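Aminotransferase, class III (Thermomicrobium roseum, PDB 6IO1) acts as a thermostable, (S)-enantioselective omega-transaminase that depends on pyridoxal 5'-phosphate and probably passes amino groups between amines and carbonyl compounds. Local coordinates at residues Ile147-Arg150 against Arg151-His155; Ser163-Val167 against Pro168-Glu172; Ala248-Lys252 against Tyr253-Leu257. All coordinates share one frame; numbering follows the deposited sequence.

Along the chain the three contacts stand in series, each within one continuous stretch, so none nests in or crosses another. Contact 1 closes the tight turn at the end of strand 146-150 and leads into the loop that borders PMP. The chain then runs through helix 159-164 to contact 2, which closes the bend into helix 168-171 and packs back on contact 1, with centres about 9 Å apart; Ala164 and Gly166 meet Ser149 and Ala153 there. Contact 3 comes much later, capping helix 242-253 before strand 256-260. It lies apart from contact 2 but reaches the same mixed sheet as contact 1, their centres about 17 Å apart.

Contact 1: Ile147-Arg150 against Arg151-His155. With PMP (4'-deoxy-4'-aminopyridoxal-5'-phosphate), chain C.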
loop_
_atom_site.group_PDB
_atom_site.type_symbol
_atom_site.label_atom_id
_atom_site.label_comp_id
_atom_site.label_asym_id
_atom_site.label_seq_id
_atom_site.Cartn_x
_atom_site.Cartn_y
_atom_site.Cartn_z
ATOM N N ILE B 147 20.063 -7.708 -1.625
ATOM C CA ILE B 147 18.916 -8.465 -2.109
ATOM C C ILE B 147 19.177 -8.880 -3.548
ATOM O O ILE B 147 19.464 -8.033 -4.403
ATOM C CB ILE B 147 17.609 -7.658 -2.003
ATOM C CG1 ILE B 147 17.333 -7.280 -0.546
ATOM C CG2 ILE B 147 16.446 -8.451 -2.583
ATOM C CD1 ILE B 147 16.820 -8.428 0.300
ATOM N N LEU B 148 19.076 -10.179 -3.814
ATOM C CA LEU B 148 19.244 -10.709 -5.159
ATOM C C LEU B 148 17.906 -10.706 -5.887
ATOM O O LEU B 148 16.899 -11.187 -5.357
ATOM C CB LEU B 148 19.819 -12.125 -5.121
ATOM C CG LEU B 148 21.297 -12.264 -4.748
ATOM C CD1 LEU B 148 21.651 -13.724 -4.508
ATOM C CD2 LEU B 148 22.188 -11.665 -5.825
ATOM N N SER B 149 17.904 -10.166 -7.104
ATOM C CA SER B 149 16.726 -10.131 -7.955
ATOM C C SER B 149 17.175 -10.427 -9.379
ATOM O O SER B 149 18.359 -10.655 -9.640
ATOM C CB SER B 149 15.999 -8.786 -7.853
ATOM O OG SER B 149 14.729 -8.847 -8.481
ATOM N N ARG B 150 16.223 -10.446 -10.306
ATOM C CA ARG B 150 16.512 -10.816 -11.680
ATOM C C ARG B 150 16.031 -9.744 -12.648
ATOM O O ARG B 150 15.121 -8.966 -12.353
ATOM C CB ARG B 150 15.873 -12.164 -12.040
ATOM C CG ARG B 150 16.332 -13.313 -11.159
ATOM C CD ARG B 150 15.487 -14.552 -11.379
ATOM N NE ARG B 150 14.102 -14.351 -10.965
ATOM C CZ ARG B 150 13.143 -15.259 -11.102
ATOM N NH1 ARG B 150 13.422 -16.447 -11.620
ATOM N NH2 ARG B 150 11.908 -14.990 -10.700
ATOM N N ARG B 151 16.680 -9.707 -13.809
ATOM C CA ARG B 151 16.171 -8.925 -14.925
ATOM C C ARG B 151 14.803 -9.460 -15.325
ATOM O O ARG B 151 14.548 -10.662 -15.237
ATOM C CB ARG B 151 17.129 -8.996 -16.116
ATOM C CG ARG B 151 18.476 -8.326 -15.907
ATOM C CD ARG B 151 19.375 -8.551 -17.114
ATOM N NE ARG B 151 20.622 -7.795 -17.036
ATOM C CZ ARG B 151 20.797 -6.585 -17.558
ATOM N NH1 ARG B 151 19.813 -6.003 -18.231
ATOM N NH2 ARG B 151 21.965 -5.972 -17.437
ATOM N N MET B 152 13.897 -8.553 -15.683
ATOM C CA MET B 152 12.515 -8.820 -16.083
ATOM C C MET B 152 11.638 -9.143 -14.877
ATOM O O MET B 152 10.458 -9.456 -15.061
ATOM C CB MET B 152 12.384 -9.949 -17.121
ATOM C CG MET B 152 13.248 -9.756 -18.362
ATOM S SD MET B 152 13.212 -11.159 -19.496
ATOM C CE MET B 152 11.621 -10.923 -20.282
ATOM N N ALA B 153 12.171 -9.106 -13.660
ATOM C CA ALA B 153 11.353 -9.296 -12.471
ATOM C C ALA B 153 10.543 -8.041 -12.177
ATOM O O ALA B 153 10.995 -6.921 -12.428
ATOM C CB ALA B 153 12.227 -9.643 -11.267
ATOM N N TYR B 154 9.333 -8.233 -11.657
ATOM C CA TYR B 154 8.474 -7.129 -11.239
ATOM C C TYR B 154 7.929 -7.435 -9.851
ATOM O O TYR B 154 7.172 -8.395 -9.677
ATOM C CB TYR B 154 7.335 -6.890 -12.228
ATOM C CG TYR B 154 6.520 -5.667 -11.877
ATOM C CD1 TYR B 154 6.941 -4.398 -12.254
ATOM C CD2 TYR B 154 5.343 -5.777 -11.149
ATOM C CE1 TYR B 154 6.206 -3.275 -11.924
ATOM C CE2 TYR B 154 4.604 -4.661 -10.818
ATOM C CZ TYR B 154 5.037 -3.413 -11.208
ATOM O OH TYR B 154 4.298 -2.300 -10.878
ATOM N N HIS B 155 8.315 -6.623 -8.868
ATOM C CA HIS B 155 7.905 -6.823 -7.484
ATOM C C HIS B 155 7.202 -5.606 -6.891
ATOM O O HIS B 155 6.967 -5.570 -5.678
ATOM C CB HIS B 155 9.121 -7.189 -6.627
ATOM C CG HIS B 155 9.875 -8.382 -7.123
ATOM N ND1 HIS B 155 9.380 -9.666 -7.033
ATOM C CD2 HIS B 155 11.087 -8.488 -7.716
ATOM C CE1 HIS B 155 10.256 -10.510 -7.547
ATOM N NE2 HIS B 155 11.301 -9.820 -7.969
HETATM N N1 PMP C . 4.463 -8.308 -7.082
HETATM C C2 PMP C . 4.109 -8.805 -8.267
HETATM C C2A PMP C . 4.550 -10.189 -8.632
HETATM C C3 PMP C . 3.340 -8.046 -9.158
HETATM O O3 PMP C . 2.994 -8.580 -10.364
HETATM C C4 PMP C . 2.937 -6.755 -8.801
HETATM C C4A PMP C . 2.108 -5.919 -9.745
HETATM N N4A PMP C . 1.257 -6.734 -10.618
HETATM C C5 PMP C . 3.319 -6.252 -7.550
HETATM C C6 PMP C . 4.079 -7.070 -6.735
HETATM C C5A PMP C . 2.920 -4.876 -7.112
HETATM O O4P PMP C . 1.629 -4.907 -6.427
HETATM P P PMP C . 0.886 -3.550 -5.961
HETATM O O1P PMP C . -0.390 -3.995 -5.274
HETATM O O2P PMP C . 1.848 -2.849 -5.024
HETATM O O3P PMP C . 0.630 -2.769 -7.235
HETATM O O HOH W 1 13.542 -11.908 -9.248
#
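A type II beta turn, Arg150 to Ala153, carries the chain from strand 146-150 to the PMP pocket. Ala153 N donates to Arg150 O over 3.2 Å at 153°, approaching from above the carbonyl plane, 52° out of it. The methyl of Ala153 sits on the same turn, CB 3.8 Å from Ser149 OG. That hydroxyl also lies at the edge of the imidazole, 3.6 Å from His155 NE2, while it probably hydrogen-bonds Ala164 O. One water ties strand to loop: it accepts from Arg150 NE at 3.0 Å, in the guanidinium plane, and is held weakly by Arg150 N and His155 NE2. The bend at chi3 (-65°) turns the guanidinium so that NH2 reaches Glu227 O and NH1 reaches Tyr242 OH. His155 ND1 bonds Asp260 OD2, and His155 O is 3.4 Å from PMP C6. Tyr154 brings a ring edge to the cofactor, CD2 3.5 Å from PMP C4. With a serine in its place, the PMP ring would probably lose support on this side. The strand and turn lead into the loop that, through Tyr154 and His155, borders the cofactor pocket of a class-III aminotransferase.

Contact 2: Ser163-Val167 against Pro168-Glu172; sequences SATGV and PAYWE
Thr165 OG1 is held by three partners: it bonds His155 N and Gly156 O and, weakly, Ala161 O, while the methyl CG2 of the same residue reaches Tyr170 CD2 at 4.2 Å. Two residues on, Val167 O accepts from Tyr170 N over 3.2 Å at 152°, the donor standing 41° out of the carbonyl plane. The same carbonyl oxygen lies over one face of the Trp171 indole. Val167 CB meets the edge of the Tyr170 ring, 3.6 Å from CD2. With CG1 anti to the backbone N (chi1 -176°), that methyl is carried over the next residues and lies 4.2 Å from Pro168 CD and 4.3 Å from Ala169 CB. Trp171 folds back toward the preceding helix: its CZ2 edge comes within 3.1 Å of Thr165 O, near the ring plane, and NE1 bonds Leu162 O. Trp171 N bonds Pro168 O at 3.0 Å within the short, weakly bonded helix. Outside the two segments, Arg177 makes a cation-pi contact with Trp171, and Arg316 of the second subunit a salt bridge with Glu172. This is a bend between two helices, leaving the first at Thr165, with Pro168 at the start of the second, packed by two aromatics between the cofactor loop and the dimer interface.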
loop_
_atom_site.group_PDB
_atom_site.type_symbol
_atom_site.label_atom_id
_atom_site.label_comp_id
_atom_site.label_asym_id
_atom_site.label_seq_id
_atom_site.Cartn_x
_atom_site.Cartn_y
_atom_site.Cartn_z
ATOM N N SER B 163 13.407 -1.230 -6.374
ATOM C CA SER B 163 14.753 -1.719 -6.651
ATOM C C SER B 163 14.738 -3.196 -7.027
ATOM O O SER B 163 15.490 -3.624 -7.910
ATOM C CB SER B 163 15.662 -1.479 -5.447
ATOM O OG SER B 163 15.827 -0.096 -5.192
ATOM N N ALA B 164 13.899 -3.993 -6.355
ATOM C CA ALA B 164 13.827 -5.419 -6.659
ATOM C C ALA B 164 13.369 -5.663 -8.092
ATOM O O ALA B 164 13.830 -6.606 -8.747
ATOM C CB ALA B 164 12.895 -6.121 -5.671
ATOM N N THR B 165 12.453 -4.836 -8.586
ATOM C CA THR B 165 11.977 -4.958 -9.957
ATOM C C THR B 165 13.130 -4.824 -10.946
ATOM O O THR B 165 13.995 -3.956 -10.800
ATOM C CB THR B 165 10.914 -3.892 -10.234
ATOM O OG1 THR B 165 9.708 -4.224 -9.533
ATOM C CG2 THR B 165 10.616 -3.778 -11.721
ATOM N N GLY B 166 13.139 -5.693 -11.957
ATOM C CA GLY B 166 14.209 -5.731 -12.934
ATOM C C GLY B 166 13.896 -5.149 -14.294
ATOM O O GLY B 166 14.684 -5.356 -15.231
ATOM N N VAL B 167 12.786 -4.438 -14.454
ATOM C CA VAL B 167 12.428 -3.795 -15.719
ATOM C C VAL B 167 12.853 -2.339 -15.637
ATOM O O VAL B 167 12.247 -1.564 -14.873
ATOM C CB VAL B 167 10.928 -3.926 -16.013
ATOM C CG1 VAL B 167 10.601 -3.327 -17.370
ATOM C CG2 VAL B 167 10.501 -5.384 -15.950
ATOM N N PRO B 168 13.880 -1.905 -16.380
ATOM C CA PRO B 168 14.400 -0.540 -16.209
ATOM C C PRO B 168 13.410 0.560 -16.557
ATOM O O PRO B 168 13.602 1.699 -16.111
ATOM C CB PRO B 168 15.616 -0.509 -17.146
ATOM C CG PRO B 168 16.003 -1.946 -17.307
ATOM C CD PRO B 168 14.702 -2.689 -17.318
ATOM N N ALA B 169 12.370 0.271 -17.346
ATOM C CA ALA B 169 11.417 1.314 -17.717
ATOM C C ALA B 169 10.719 1.902 -16.498
ATOM O O ALA B 169 10.326 3.075 -16.514
ATOM C CB ALA B 169 10.386 0.759 -18.702
ATOM N N TYR B 170 10.549 1.109 -15.440
ATOM C CA TYR B 170 9.937 1.620 -14.217
ATOM C C TYR B 170 10.874 2.555 -13.461
ATOM O O TYR B 170 10.408 3.435 -12.730
ATOM C CB TYR B 170 9.490 0.456 -13.336
ATOM C CG TYR B 170 8.353 -0.327 -13.949
ATOM C CD1 TYR B 170 7.047 0.136 -13.873
ATOM C CD2 TYR B 170 8.588 -1.516 -14.626
ATOM C CE1 TYR B 170 6.003 -0.569 -14.437
ATOM C CE2 TYR B 170 7.550 -2.230 -15.196
ATOM C CZ TYR B 170 6.260 -1.751 -15.099
ATOM O OH TYR B 170 5.223 -2.455 -15.665
ATOM N N TRP B 171 12.188 2.375 -13.611
ATOM C CA TRP B 171 13.143 3.214 -12.894
ATOM C C TRP B 171 13.233 4.615 -13.485
ATOM O O TRP B 171 13.462 5.582 -12.750
ATOM C CB TRP B 171 14.535 2.579 -12.911
ATOM C CG TRP B 171 14.639 1.235 -12.269
ATOM C CD1 TRP B 171 13.740 0.649 -11.426
ATOM C CD2 TRP B 171 15.719 0.308 -12.411
ATOM N NE1 TRP B 171 14.194 -0.588 -11.039
ATOM C CE2 TRP B 171 15.411 -0.819 -11.628
ATOM C CE3 TRP B 171 16.920 0.323 -13.127
ATOM C CZ2 TRP B 171 16.255 -1.924 -11.545
ATOM C CZ3 TRP B 171 17.759 -0.772 -13.041
ATOM C CH2 TRP B 171 17.422 -1.881 -12.256
ATOM N N GLU B 172 13.062 4.736 -14.801
ATOM C CA GLU B 172 13.426 5.951 -15.520
ATOM C C GLU B 172 12.701 7.183 -14.991
ATOM O O GLU B 172 11.472 7.201 -14.880
ATOM C CB GLU B 172 13.130 5.772 -17.010
ATOM C CG GLU B 172 13.612 6.914 -17.887
ATOM C CD GLU B 172 13.347 6.667 -19.359
ATOM O OE1 GLU B 172 12.379 5.943 -19.676
ATOM O OE2 GLU B 172 14.105 7.196 -20.198
#

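Contact 3: Ala248-Lys252 against Tyr253-Leu257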
loop_
_atom_site.group_PDB
_atom_site.type_symbol
_atom_site.label_atom_id
_atom_site.label_comp_id
_atom_site.label_asym_id
_atom_site.label_seq_id
_atom_site.Cartn_x
_atom_site.Cartn_y
_atom_site.Cartn_z
ATOM N N ALA B 248 18.671 -24.774 -4.110
ATOM C CA ALA B 248 19.769 -25.522 -3.507
ATOM C C ALA B 248 20.994 -24.638 -3.316
ATOM O O ALA B 248 21.645 -24.690 -2.268
ATOM C CB ALA B 248 20.112 -26.739 -4.365
ATOM N N VAL B 249 21.322 -23.818 -4.317
ATOM C CA VAL B 249 22.451 -22.896 -4.172
ATOM C C VAL B 249 22.199 -21.924 -3.020
ATOM O O VAL B 249 23.065 -21.696 -2.156
ATOM C CB VAL B 249 22.708 -22.149 -5.494
ATOM C CG1 VAL B 249 23.794 -21.099 -5.312
ATOM C CG2 VAL B 249 23.083 -23.130 -6.595
ATOM N N LEU B 250 20.990 -21.354 -2.983
ATOM C CA LEU B 250 20.654 -20.392 -1.937
ATOM C C LEU B 250 20.794 -21.016 -0.554
ATOM O O LEU B 250 21.363 -20.410 0.362
ATOM C CB LEU B 250 19.237 -19.860 -2.149
ATOM C CG LEU B 250 19.003 -19.034 -3.414
ATOM C CD1 LEU B 250 17.537 -18.653 -3.536
ATOM C CD2 LEU B 250 19.888 -17.797 -3.421
ATOM N N ARG B 251 20.276 -22.235 -0.385
ATOM C CA ARG B 251 20.425 -22.936 0.885
ATOM C C ARG B 251 21.884 -23.246 1.186
ATOM O O ARG B 251 22.291 -23.242 2.354
ATOM C CB ARG B 251 19.601 -24.223 0.875
ATOM C CG ARG B 251 18.100 -23.996 0.897
ATOM C CD ARG B 251 17.361 -25.262 1.290
ATOM N NE ARG B 251 17.757 -26.401 0.465
ATOM C CZ ARG B 251 17.255 -26.665 -0.736
ATOM N NH1 ARG B 251 16.338 -25.867 -1.265
ATOM N NH2 ARG B 251 17.676 -27.725 -1.412
ATOM N N LYS B 252 22.682 -23.529 0.151
ATOM C CA LYS B 252 24.103 -23.778 0.359
ATOM C C LYS B 252 24.776 -22.576 1.005
ATOM O O LYS B 252 25.639 -22.734 1.877
ATOM C CB LYS B 252 24.784 -24.120 -0.967
ATOM C CG LYS B 252 26.306 -24.107 -0.901
ATOM C CD LYS B 252 26.930 -24.335 -2.268
ATOM C CE LYS B 252 28.425 -24.060 -2.243
ATOM N NZ LYS B 252 29.056 -24.278 -3.574
ATOM N N TYR B 253 24.388 -21.367 0.606
ATOM C CA TYR B 253 24.989 -20.182 1.209
ATOM C C TYR B 253 24.176 -19.606 2.364
ATOM O O TYR B 253 24.581 -18.590 2.939
ATOM C CB TYR B 253 25.223 -19.105 0.149
ATOM C CG TYR B 253 26.243 -19.523 -0.881
ATOM C CD1 TYR B 253 27.602 -19.476 -0.598
ATOM C CD2 TYR B 253 25.847 -19.981 -2.127
ATOM C CE1 TYR B 253 28.538 -19.865 -1.536
ATOM C CE2 TYR B 253 26.772 -20.372 -3.070
ATOM C CZ TYR B 253 28.116 -20.313 -2.771
ATOM O OH TYR B 253 29.041 -20.703 -3.713
ATOM N N GLY B 254 23.056 -20.228 2.727
ATOM C CA GLY B 254 22.238 -19.722 3.810
ATOM C C GLY B 254 21.391 -18.525 3.450
ATOM O O GLY B 254 20.799 -17.910 4.345
ATOM N N ILE B 255 21.320 -18.178 2.167
ATOM C CA ILE B 255 20.563 -17.016 1.723
ATOM C C ILE B 255 19.072 -17.325 1.771
ATOM O O ILE B 255 18.624 -18.381 1.304
ATOM C CB ILE B 255 21.012 -16.608 0.312
ATOM C CG1 ILE B 255 22.470 -16.145 0.339
ATOM C CG2 ILE B 255 20.115 -15.527 -0.253
ATOM C CD1 ILE B 255 23.123 -16.094 -1.022
ATOM N N LEU B 256 18.297 -16.407 2.345
ATOM C CA LEU B 256 16.855 -16.585 2.426
ATOM C C LEU B 256 16.229 -16.520 1.037
ATOM O O LEU B 256 16.715 -15.826 0.142
ATOM C CB LEU B 256 16.228 -15.512 3.319
ATOM C CG LEU B 256 16.690 -15.413 4.772
ATOM C CD1 LEU B 256 15.944 -14.296 5.487
ATOM C CD2 LEU B 256 16.496 -16.737 5.493
ATOM N N LEU B 257 15.143 -17.267 0.860
ATOM C CA LEU B 257 14.390 -17.270 -0.387
ATOM C C LEU B 257 13.046 -16.593 -0.159
ATOM O O LEU B 257 12.230 -17.073 0.635
ATOM C CB LEU B 257 14.191 -18.692 -0.908
ATOM C CG LEU B 257 13.231 -18.812 -2.093
ATOM C CD1 LEU B 257 13.725 -17.995 -3.279
ATOM C CD2 LEU B 257 13.050 -20.264 -2.481
#
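Leu250 and Ile255 face each other across the end of helix 242-253, Leu250 CD2 lying 3.9 Å from Ile255 CG2 with the side chains at about a right angle. This apolar pair accompanies a Schellman motif: Ile255 N donates to Leu250 O over 2.9 Å, and Gly254 N weakly to Arg251 O, as Gly254 turns out of the helix with positive phi (77°). With Leu250 CG anti to the carbonyl carbon (chi1 -65°), the other methyl, CD1, is 3.9 Å from Leu257 CD1, and one leucine fork touches both Ile255 at the cap and Leu257 of the strand. In the same last turn, Tyr253 N bonds Val249 O at 3.1 Å, almost in line with the carbonyl. Two aliphatic groups meet the Tyr253 ring, Val249 CG1 at its edge, in plane and 3.8 Å from CE2, and Lys252 CD over one face. The Lys252 side chain sets out with CG anti to the backbone N (chi1 168°) and stays extended beside the ring until NZ and Tyr253 OH both reach Glu210 OE1, the first in a salt bridge. The cap joins helix 242-253 to strand 256-260 in a beta-alpha-beta unit, Leu250 and Leu257 packing on Phe224 of strand 221-226 and Tyr253 and Ile255 on Ile213 of helix 198-216.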